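Local coordinates for protein 0.19 alpha-amylase inhibitor (Triticum aestivum, PDB 1HSS) that inhibits alpha-amylases as a homodimeric, disulfide-rich wheat kernel protein of the cereal trypsin/alpha-amylase inhibitor family, and is also an IgE-binding allergen, at residues F12-R25 / A56-H68. Numbering follows the deposited sequence.
Sequences FQVPALPACRPLLR and ALYSMLDSMYKEH
In the disulfide-rich helical fold of the cereal trypsin/alpha-amylase inhibitors, helix 20-25 and the loop leading into it lie across helix 56-67, the two helix segments inclined at 71°. Phe12 lays one ring face on the start of segment 56-68: Ala56 CA sits 3.7 Å from the ring centroid and almost on its normal, a CH-pi contact. Next comes Ala16, whose CB presses against the Ala56 carbonyl and Ser59 OG. Farther along, Met60 and Met64 carry the contact between the helices. Met60 is extended as far as SD, CG anti to the backbone N (chi1 -179°); SD lies 3.7 Å from CB of Cys20, itself disulfide-bonded to Cys41 of helix 35-46, and the bend at chi3 turns Met60 CE to Leu24 CD2. The Arg21 chain runs counter to both methionines, CG 3.4 Å from Met64 SD, and its bends at chi2 and chi3 fold the guanidinium back to its own loop. There NH1 donates to a lone pair of Ala16 O, modelled doubtfully short at 2.5 Å. No direct hydrogen bond joins the segments; a water bridges them, accepting from Ala16 N, bonded to Ser59 OG at 2.9 Å, and donating to Ser63 OG at 2.7 Å.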
# COMPACT_ATOMS: atom_id res chain seq x y z
N PHE A 12 11.10 -16.84 8.99
CA PHE A 12 11.07 -16.77 7.54
C PHE A 12 12.46 -17.09 7.01
O PHE A 12 13.43 -16.90 7.71
CB PHE A 12 10.64 -15.37 7.05
CG PHE A 12 11.35 -14.22 7.73
CD1 PHE A 12 10.85 -13.69 8.91
CD2 PHE A 12 12.45 -13.64 7.14
CE1 PHE A 12 11.44 -12.59 9.49
CE2 PHE A 12 13.05 -12.52 7.72
CZ PHE A 12 12.54 -12.00 8.90
N GLN A 13 12.54 -17.66 5.80
CA GLN A 13 13.81 -17.92 5.12
C GLN A 13 14.54 -16.60 4.87
O GLN A 13 13.92 -15.58 4.61
CB GLN A 13 13.57 -18.63 3.77
CG GLN A 13 13.51 -17.67 2.53
CD GLN A 13 12.86 -18.26 1.26
OE1 GLN A 13 11.65 -18.09 1.02
NE2 GLN A 13 13.68 -18.79 0.37
N VAL A 14 15.86 -16.63 4.98
CA VAL A 14 16.71 -15.50 4.60
C VAL A 14 17.70 -15.99 3.53
O VAL A 14 18.07 -17.17 3.50
CB VAL A 14 17.46 -14.93 5.85
CG1 VAL A 14 18.73 -14.22 5.43
CG2 VAL A 14 16.57 -13.97 6.58
N PRO A 15 17.97 -15.15 2.50
CA PRO A 15 17.41 -13.82 2.22
C PRO A 15 15.91 -13.84 2.01
O PRO A 15 15.37 -14.80 1.49
CB PRO A 15 18.15 -13.38 0.96
CG PRO A 15 18.56 -14.63 0.32
CD PRO A 15 18.91 -15.55 1.45
N ALA A 16 15.25 -12.84 2.59
CA ALA A 16 13.81 -12.85 2.75
C ALA A 16 13.12 -12.61 1.41
O ALA A 16 13.66 -11.92 0.55
CB ALA A 16 13.40 -11.80 3.78
N LEU A 17 12.05 -13.35 1.15
CA LEU A 17 11.15 -13.07 0.02
C LEU A 17 11.86 -12.77 -1.31
O LEU A 17 11.62 -11.74 -1.93
CB LEU A 17 10.22 -11.92 0.36
CG LEU A 17 9.53 -12.04 1.71
CD1 LEU A 17 8.80 -10.78 2.02
CD2 LEU A 17 8.61 -13.22 1.71
N PRO A 18 12.63 -13.74 -1.83
CA PRO A 18 13.31 -13.60 -3.12
C PRO A 18 12.37 -13.19 -4.26
O PRO A 18 12.72 -12.36 -5.10
CB PRO A 18 13.88 -14.99 -3.37
CG PRO A 18 14.01 -15.58 -2.03
CD PRO A 18 12.85 -15.08 -1.25
N ALA A 19 11.15 -13.74 -4.24
CA ALA A 19 10.18 -13.51 -5.31
C ALA A 19 9.57 -12.12 -5.24
O ALA A 19 9.00 -11.64 -6.21
CB ALA A 19 9.10 -14.54 -5.22
N CYS A 20 9.67 -11.48 -4.09
CA CYS A 20 9.05 -10.18 -3.93
C CYS A 20 9.98 -9.05 -4.33
O CYS A 20 9.54 -7.93 -4.53
CB CYS A 20 8.57 -9.97 -2.49
SG CYS A 20 7.25 -11.13 -2.00
N ARG A 21 11.25 -9.36 -4.47
CA ARG A 21 12.24 -8.35 -4.76
C ARG A 21 12.06 -7.81 -6.18
O ARG A 21 12.04 -6.60 -6.41
CB ARG A 21 13.65 -8.91 -4.52
CG ARG A 21 13.96 -8.97 -3.03
CD ARG A 21 14.60 -10.23 -2.50
NE ARG A 21 15.97 -9.98 -2.08
CZ ARG A 21 16.44 -9.99 -0.83
NH1 ARG A 21 15.82 -10.63 0.14
NH2 ARG A 21 17.65 -9.51 -0.61
N PRO A 22 11.79 -8.70 -7.15
CA PRO A 22 11.47 -8.20 -8.48
C PRO A 22 10.13 -7.48 -8.57
O PRO A 22 9.97 -6.55 -9.35
CB PRO A 22 11.50 -9.47 -9.34
CG PRO A 22 11.37 -10.59 -8.37
CD PRO A 22 12.13 -10.13 -7.18
N LEU A 23 9.15 -7.90 -7.78
CA LEU A 23 7.88 -7.21 -7.69
C LEU A 23 8.07 -5.76 -7.25
O LEU A 23 7.56 -4.85 -7.88
CB LEU A 23 6.98 -7.92 -6.70
CG LEU A 23 5.67 -7.17 -6.45
CD1 LEU A 23 4.87 -7.18 -7.74
CD2 LEU A 23 4.87 -7.83 -5.33
N LEU A 24 8.79 -5.56 -6.14
CA LEU A 24 9.06 -4.23 -5.59
C LEU A 24 9.80 -3.29 -6.57
O LEU A 24 9.48 -2.11 -6.66
CB LEU A 24 9.85 -4.37 -4.28
CG LEU A 24 10.33 -3.08 -3.61
CD1 LEU A 24 9.16 -2.10 -3.39
CD2 LEU A 24 11.01 -3.41 -2.31
N ARG A 25 10.73 -3.83 -7.35
CA ARG A 25 11.44 -3.05 -8.36
C ARG A 25 10.61 -2.61 -9.55
O ARG A 25 10.85 -1.54 -10.11
CB ARG A 25 12.66 -3.82 -8.85
CG ARG A 25 13.80 -3.76 -7.88
CD ARG A 25 15.09 -3.94 -8.62
NE ARG A 25 15.58 -5.29 -8.43
CZ ARG A 25 16.52 -5.61 -7.54
NH1 ARG A 25 17.25 -4.65 -6.95
NH2 ARG A 25 16.78 -6.90 -7.30
N ALA A 56 9.39 -10.18 7.64
CA ALA A 56 9.95 -10.66 6.37
C ALA A 56 10.18 -9.55 5.35
O ALA A 56 11.23 -9.49 4.73
CB ALA A 56 9.08 -11.71 5.79
N LEU A 57 9.22 -8.63 5.24
CA LEU A 57 9.32 -7.49 4.31
C LEU A 57 10.40 -6.48 4.73
O LEU A 57 11.14 -5.99 3.89
CB LEU A 57 7.96 -6.79 4.19
CG LEU A 57 6.97 -7.45 3.23
CD1 LEU A 57 5.58 -6.94 3.48
CD2 LEU A 57 7.38 -7.21 1.80
N TYR A 58 10.48 -6.17 6.02
CA TYR A 58 11.53 -5.30 6.55
C TYR A 58 12.93 -5.84 6.24
O TYR A 58 13.79 -5.14 5.71
CB TYR A 58 11.34 -5.16 8.06
CG TYR A 58 12.07 -4.01 8.65
CD1 TYR A 58 13.41 -4.11 8.99
CD2 TYR A 58 11.43 -2.81 8.87
CE1 TYR A 58 14.11 -3.04 9.54
CE2 TYR A 58 12.11 -1.73 9.40
CZ TYR A 58 13.46 -1.85 9.74
OH TYR A 58 14.15 -0.78 10.29
N SER A 59 13.12 -7.13 6.52
CA SER A 59 14.36 -7.86 6.23
C SER A 59 14.72 -7.80 4.76
O SER A 59 15.88 -7.61 4.41
CB SER A 59 14.21 -9.33 6.67
OG SER A 59 15.32 -10.13 6.30
N MET A 60 13.75 -8.05 3.89
CA MET A 60 13.94 -7.96 2.43
C MET A 60 14.42 -6.57 1.97
O MET A 60 15.43 -6.47 1.27
CB MET A 60 12.64 -8.30 1.71
CG MET A 60 12.73 -8.25 0.19
SD MET A 60 11.13 -8.08 -0.63
CE MET A 60 10.78 -6.47 -0.22
N LEU A 61 13.71 -5.52 2.38
CA LEU A 61 14.03 -4.13 2.05
C LEU A 61 15.41 -3.72 2.55
O LEU A 61 16.13 -3.01 1.86
CB LEU A 61 12.98 -3.20 2.66
CG LEU A 61 13.18 -1.74 2.32
CD1 LEU A 61 13.08 -1.58 0.82
CD2 LEU A 61 12.15 -0.90 3.04
N ASP A 62 15.70 -4.08 3.79
CA ASP A 62 17.00 -3.83 4.39
C ASP A 62 18.14 -4.51 3.60
O ASP A 62 19.10 -3.86 3.20
CB ASP A 62 16.97 -4.30 5.85
CG ASP A 62 18.25 -3.95 6.61
OD1 ASP A 62 18.44 -2.76 6.97
OD2 ASP A 62 19.06 -4.86 6.86
N SER A 63 17.97 -5.79 3.27
CA SER A 63 18.93 -6.48 2.40
C SER A 63 19.13 -5.80 1.04
O SER A 63 20.25 -5.72 0.54
CB SER A 63 18.49 -7.92 2.15
OG SER A 63 18.22 -8.58 3.37
N MET A 64 18.04 -5.38 0.40
CA MET A 64 18.13 -4.72 -0.89
C MET A 64 18.93 -3.42 -0.82
O MET A 64 19.79 -3.17 -1.66
CB MET A 64 16.73 -4.46 -1.43
CG MET A 64 16.05 -5.76 -1.76
SD MET A 64 14.45 -5.63 -2.54
CE MET A 64 14.90 -5.18 -4.15
N TYR A 65 18.72 -2.66 0.24
CA TYR A 65 19.45 -1.41 0.45
C TYR A 65 20.88 -1.61 0.87
O TYR A 65 21.75 -0.80 0.55
CB TYR A 65 18.74 -0.57 1.49
CG TYR A 65 17.75 0.34 0.86
CD1 TYR A 65 18.12 1.14 -0.21
CD2 TYR A 65 16.45 0.42 1.33
CE1 TYR A 65 17.22 2.02 -0.79
CE2 TYR A 65 15.54 1.29 0.75
CZ TYR A 65 15.94 2.09 -0.30
OH TYR A 65 15.09 3.04 -0.80
N LYS A 66 21.12 -2.67 1.63
CA LYS A 66 22.45 -2.97 2.16
C LYS A 66 23.36 -3.69 1.17
O LYS A 66 24.57 -3.73 1.35
CB LYS A 66 22.33 -3.79 3.44
CG LYS A 66 22.73 -3.04 4.69
CD LYS A 66 21.53 -2.68 5.56
CE LYS A 66 21.52 -1.19 5.93
NZ LYS A 66 21.28 -0.31 4.74
N GLU A 67 22.76 -4.29 0.15
CA GLU A 67 23.52 -4.77 -1.00
C GLU A 67 23.71 -3.66 -2.05
O GLU A 67 24.84 -3.39 -2.49
CB GLU A 67 22.84 -6.00 -1.62
CG GLU A 67 23.55 -6.57 -2.86
CD GLU A 67 25.08 -6.65 -2.72
OE1 GLU A 67 25.57 -7.36 -1.81
OE2 GLU A 67 25.80 -6.01 -3.54
N HIS A 68 22.62 -2.95 -2.35
CA HIS A 68 22.60 -1.86 -3.35
C HIS A 68 23.57 -2.00 -4.54
O HIS A 68 23.60 -1.15 -5.43
CB HIS A 68 22.78 -0.48 -2.68
CG HIS A 68 24.07 -0.32 -1.92
ND1 HIS A 68 24.11 -0.05 -0.57
CD2 HIS A 68 25.36 -0.37 -2.33
CE1 HIS A 68 25.37 0.03 -0.17
NE2 HIS A 68 26.15 -0.16 -1.22
O HOH W 1 16.83 -10.85 3.89